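Local coordinates for amidase, hydantoinase/carbamoylase family (Burkholderia ambifaria, PDB 5TP4), which probably hydrolyses N-carbamoyl-L-amino acids as a zinc-dependent amidase of the peptidase M20 family, at residues F74-L88 with I123-T135. Sequence-based numbering, arbitrary orientation.
Sequences FARRDGADAQAAPVL and IVTDKPLEIVSWT. With EDO (1,2-ethanediol), chain U; EDO (1,2-ethanediol), chain S.
Arg76 and Glu130 face each other as a non-hydrogen-bonded pair between antiparallel strands, and their side chains meet on the same face of the sheet. Arg76 CG stands anti to the backbone N (chi1 168°) and the chain bends at chi2, which brings NH1 to the anti lone pair of Glu130 OE2 at 2.9 Å. A second edge of the guanidinium is taken by Asp78, whose OD1 lies 2.8 Å from Arg76 NE. Pro128 CB sits over the centre of one guanidinium face, 3.5 Å from Arg76 CZ; a rigid proline suits this place, backing the flat cation without competing for its N-H groups.

Farther along this face the two branches of Val132 serve different neighbours: CG2, anti to the backbone N, lies over the Phe74 ring, 3.8 Å from its centroid, while CG1 packs tightly on Leu88 CD1 (3.5 Å). The edge of Phe74 meets the face of Trp134 in an offset edge-to-face stack, planes 87° apart, with Val132 CG2 also over the centre of a Trp134 face.

On the other face Arg77, extended from CG to NE, reaches Ile123, just before the short strand 124-125. Ile123 O lies in the guanidinium plane and takes both NH1 (3.0 Å) and NH2 (2.9 Å), a grip that suits arginine; NH2 also reaches Asn119 of helix 105-121, which packs on this face.

Backbone bonds such as Ala75 N to Ile131 O (2.8 Å) pair the strands. Trp134 lies about 5 Å from the zinc ligand His92, side chain to side chain. The two carboxylates, near the guanidinium plane, fix the rotation of Arg76, and the face grades from ion pairs at partly exposed Arg76 and Glu130 to apolar packing at buried Phe74, Val132 and Leu88.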
# COMPACT_ATOMS: atom_id res chain seq x y z
N PHE B 74 -5.16 36.13 -24.55
CA PHE B 74 -4.16 36.52 -25.54
C PHE B 74 -3.87 38.01 -25.49
O PHE B 74 -4.80 38.82 -25.54
CB PHE B 74 -4.65 36.22 -26.95
CG PHE B 74 -4.74 34.76 -27.24
CD1 PHE B 74 -5.92 34.07 -26.95
CD2 PHE B 74 -3.66 34.08 -27.78
CE1 PHE B 74 -5.99 32.71 -27.21
CE2 PHE B 74 -3.74 32.71 -28.05
CZ PHE B 74 -4.90 32.03 -27.74
N ALA B 75 -2.60 38.37 -25.46
CA ALA B 75 -2.18 39.76 -25.59
C ALA B 75 -1.40 39.89 -26.90
O ALA B 75 -0.52 39.06 -27.18
CB ALA B 75 -1.32 40.19 -24.41
N ARG B 76 -1.71 40.92 -27.68
CA ARG B 76 -1.20 41.05 -29.04
C ARG B 76 -0.32 42.28 -29.18
O ARG B 76 -0.70 43.38 -28.76
CB ARG B 76 -2.36 41.15 -30.01
CG ARG B 76 -2.00 41.57 -31.43
CD ARG B 76 -1.40 40.45 -32.25
NE ARG B 76 -1.31 40.90 -33.64
CZ ARG B 76 -1.45 40.11 -34.70
NH1 ARG B 76 -1.68 38.81 -34.54
NH2 ARG B 76 -1.35 40.65 -35.91
N ARG B 77 0.86 42.10 -29.79
CA ARG B 77 1.73 43.19 -30.21
C ARG B 77 1.98 43.05 -31.71
O ARG B 77 2.74 42.17 -32.13
CB ARG B 77 3.06 43.16 -29.46
CG ARG B 77 3.99 44.34 -29.75
CD ARG B 77 5.24 44.21 -28.88
NE ARG B 77 5.99 45.46 -28.72
CZ ARG B 77 6.99 45.85 -29.50
NH1 ARG B 77 7.35 45.13 -30.56
NH2 ARG B 77 7.64 46.98 -29.21
N ASP B 78 1.36 43.92 -32.50
CA ASP B 78 1.46 43.83 -33.95
C ASP B 78 2.91 43.96 -34.39
O ASP B 78 3.72 44.64 -33.74
CB ASP B 78 0.68 44.96 -34.61
CG ASP B 78 -0.82 44.78 -34.55
OD1 ASP B 78 -1.33 43.65 -34.34
OD2 ASP B 78 -1.50 45.80 -34.79
N GLY B 79 3.24 43.34 -35.52
CA GLY B 79 4.49 43.57 -36.19
C GLY B 79 4.27 44.38 -37.45
O GLY B 79 3.16 44.82 -37.76
N ALA B 80 5.36 44.56 -38.19
CA ALA B 80 5.28 45.34 -39.42
C ALA B 80 4.58 44.58 -40.54
O ALA B 80 4.05 45.20 -41.46
CB ALA B 80 6.69 45.74 -39.87
N ASP B 81 4.54 43.25 -40.47
CA ASP B 81 3.91 42.44 -41.51
C ASP B 81 2.46 42.19 -41.09
O ASP B 81 2.18 41.33 -40.25
CB ASP B 81 4.69 41.15 -41.70
CG ASP B 81 4.20 40.31 -42.86
OD1 ASP B 81 3.01 40.42 -43.24
OD2 ASP B 81 5.01 39.52 -43.38
N ALA B 82 1.52 42.95 -41.65
CA ALA B 82 0.14 42.85 -41.18
C ALA B 82 -0.47 41.48 -41.45
O ALA B 82 -1.42 41.10 -40.76
CB ALA B 82 -0.73 43.92 -41.83
N GLN B 83 0.05 40.72 -42.42
CA GLN B 83 -0.57 39.45 -42.78
C GLN B 83 0.05 38.25 -42.07
O GLN B 83 -0.56 37.18 -42.09
CB GLN B 83 -0.50 39.23 -44.31
N ALA B 84 1.22 38.40 -41.45
CA ALA B 84 1.95 37.25 -40.89
C ALA B 84 1.29 36.68 -39.64
O ALA B 84 0.74 37.41 -38.80
CB ALA B 84 3.38 37.65 -40.56
N ALA B 85 1.36 35.36 -39.51
CA ALA B 85 0.94 34.69 -38.29
C ALA B 85 1.89 35.05 -37.15
O ALA B 85 3.08 35.31 -37.38
CB ALA B 85 0.92 33.18 -38.48
N PRO B 86 1.40 35.08 -35.91
CA PRO B 86 2.23 35.51 -34.78
C PRO B 86 3.18 34.42 -34.29
O PRO B 86 2.97 33.22 -34.46
CB PRO B 86 1.19 35.84 -33.70
CG PRO B 86 0.04 34.90 -33.99
CD PRO B 86 0.01 34.79 -35.51
N VAL B 87 4.25 34.90 -33.66
CA VAL B 87 5.07 34.09 -32.78
C VAL B 87 4.44 34.22 -31.40
O VAL B 87 4.25 35.33 -30.91
CB VAL B 87 6.52 34.57 -32.78
CG1 VAL B 87 7.32 33.81 -31.69
CG2 VAL B 87 7.11 34.40 -34.17
N LEU B 88 4.11 33.08 -30.80
CA LEU B 88 3.32 33.04 -29.58
C LEU B 88 4.22 32.61 -28.44
O LEU B 88 4.94 31.62 -28.57
CB LEU B 88 2.14 32.08 -29.77
CG LEU B 88 0.99 31.86 -28.81
CD1 LEU B 88 0.23 33.15 -28.46
CD2 LEU B 88 0.06 30.85 -29.45
N ILE B 123 11.82 48.51 -30.62
CA ILE B 123 11.95 47.47 -31.64
C ILE B 123 10.56 47.10 -32.14
O ILE B 123 9.65 46.82 -31.35
CB ILE B 123 12.69 46.24 -31.10
CG1 ILE B 123 14.17 46.54 -30.94
CG2 ILE B 123 12.45 45.02 -32.02
CD1 ILE B 123 14.90 45.48 -30.14
N VAL B 124 10.41 47.10 -33.47
CA VAL B 124 9.22 46.60 -34.13
C VAL B 124 9.59 45.28 -34.79
O VAL B 124 10.58 45.22 -35.52
CB VAL B 124 8.68 47.61 -35.15
CG1 VAL B 124 7.48 47.04 -35.86
CG2 VAL B 124 8.33 48.91 -34.44
N THR B 125 8.82 44.24 -34.52
CA THR B 125 9.13 42.96 -35.12
C THR B 125 8.47 42.89 -36.49
O THR B 125 7.64 43.72 -36.87
CB THR B 125 8.68 41.79 -34.23
OG1 THR B 125 7.27 41.88 -34.00
CG2 THR B 125 9.38 41.84 -32.84
N ASP B 126 8.90 41.90 -37.28
CA ASP B 126 8.25 41.65 -38.56
C ASP B 126 6.95 40.87 -38.34
O ASP B 126 5.85 41.38 -38.59
CB ASP B 126 9.21 40.89 -39.48
CG ASP B 126 8.64 40.66 -40.85
OD1 ASP B 126 8.08 41.63 -41.41
OD2 ASP B 126 8.76 39.53 -41.36
N LYS B 127 7.06 39.64 -37.86
CA LYS B 127 5.88 38.90 -37.47
C LYS B 127 5.35 39.46 -36.16
O LYS B 127 6.13 39.89 -35.30
CB LYS B 127 6.19 37.43 -37.30
CG LYS B 127 6.81 36.80 -38.50
CD LYS B 127 6.73 35.31 -38.39
CE LYS B 127 6.63 34.69 -39.78
NZ LYS B 127 7.96 34.66 -40.43
N PRO B 128 4.04 39.46 -35.97
CA PRO B 128 3.50 39.89 -34.67
C PRO B 128 3.87 38.92 -33.56
O PRO B 128 4.19 37.76 -33.78
CB PRO B 128 1.99 39.89 -34.91
CG PRO B 128 1.80 38.87 -36.04
CD PRO B 128 2.99 39.07 -36.93
N LEU B 129 3.85 39.44 -32.32
CA LEU B 129 4.02 38.65 -31.11
C LEU B 129 2.69 38.56 -30.38
O LEU B 129 1.91 39.51 -30.37
CB LEU B 129 5.06 39.26 -30.16
CG LEU B 129 6.48 39.51 -30.68
CD1 LEU B 129 7.45 39.83 -29.50
CD2 LEU B 129 6.94 38.28 -31.40
N GLU B 130 2.45 37.41 -29.74
CA GLU B 130 1.32 37.29 -28.83
C GLU B 130 1.80 36.57 -27.59
O GLU B 130 2.67 35.69 -27.67
CB GLU B 130 0.14 36.55 -29.48
CG GLU B 130 -0.57 37.43 -30.54
CD GLU B 130 -1.78 36.75 -31.16
OE1 GLU B 130 -2.29 35.79 -30.56
OE2 GLU B 130 -2.23 37.20 -32.23
N ILE B 131 1.27 36.97 -26.45
CA ILE B 131 1.51 36.26 -25.20
C ILE B 131 0.19 35.60 -24.82
O ILE B 131 -0.87 36.21 -24.97
CB ILE B 131 1.97 37.21 -24.07
CG1 ILE B 131 3.08 38.13 -24.51
CG2 ILE B 131 2.38 36.42 -22.84
CD1 ILE B 131 3.15 39.28 -23.51
N VAL B 132 0.25 34.35 -24.36
CA VAL B 132 -0.97 33.62 -24.02
C VAL B 132 -0.84 32.97 -22.64
O VAL B 132 0.22 32.45 -22.26
CB VAL B 132 -1.34 32.59 -25.12
CG1 VAL B 132 -0.20 31.59 -25.37
CG2 VAL B 132 -2.63 31.87 -24.79
N SER B 133 -1.92 33.06 -21.87
CA SER B 133 -2.10 32.23 -20.69
C SER B 133 -3.26 31.29 -21.00
O SER B 133 -4.40 31.74 -21.18
CB SER B 133 -2.38 33.11 -19.46
OG SER B 133 -2.76 32.32 -18.35
N TRP B 134 -2.98 29.98 -21.05
CA TRP B 134 -4.00 29.01 -21.46
C TRP B 134 -4.90 28.65 -20.28
O TRP B 134 -4.43 28.49 -19.15
CB TRP B 134 -3.34 27.73 -21.98
CG TRP B 134 -2.35 27.92 -23.10
CD1 TRP B 134 -0.96 27.94 -23.01
CD2 TRP B 134 -2.67 28.11 -24.47
NE1 TRP B 134 -0.43 28.13 -24.27
CE2 TRP B 134 -1.45 28.25 -25.18
CE3 TRP B 134 -3.88 28.21 -25.18
CZ2 TRP B 134 -1.40 28.45 -26.57
CZ3 TRP B 134 -3.84 28.41 -26.55
CH2 TRP B 134 -2.61 28.53 -27.23
N THR B 135 -6.19 28.49 -20.57
CA THR B 135 -7.15 28.11 -19.53
C THR B 135 -6.87 26.73 -18.97
O THR B 135 -6.60 25.78 -19.72
CB THR B 135 -8.57 28.14 -20.11
OG1 THR B 135 -8.89 29.47 -20.49
CG2 THR B 135 -9.59 27.62 -19.09
C1 EDO U . 0.35 47.32 -30.69
O1 EDO U . 1.44 46.72 -29.99
C2 EDO U . -0.91 46.54 -30.38
O2 EDO U . -0.91 45.40 -31.24
C1 EDO S . -3.86 32.29 -33.03
O1 EDO S . -3.91 33.15 -34.17
C2 EDO S . -3.20 33.04 -31.89
O2 EDO S . -4.04 34.14 -31.52
O HOH W 1 5.94 43.19 -32.27
O HOH W 2 6.43 45.40 -33.32
O HOH W 3 7.02 38.07 -42.18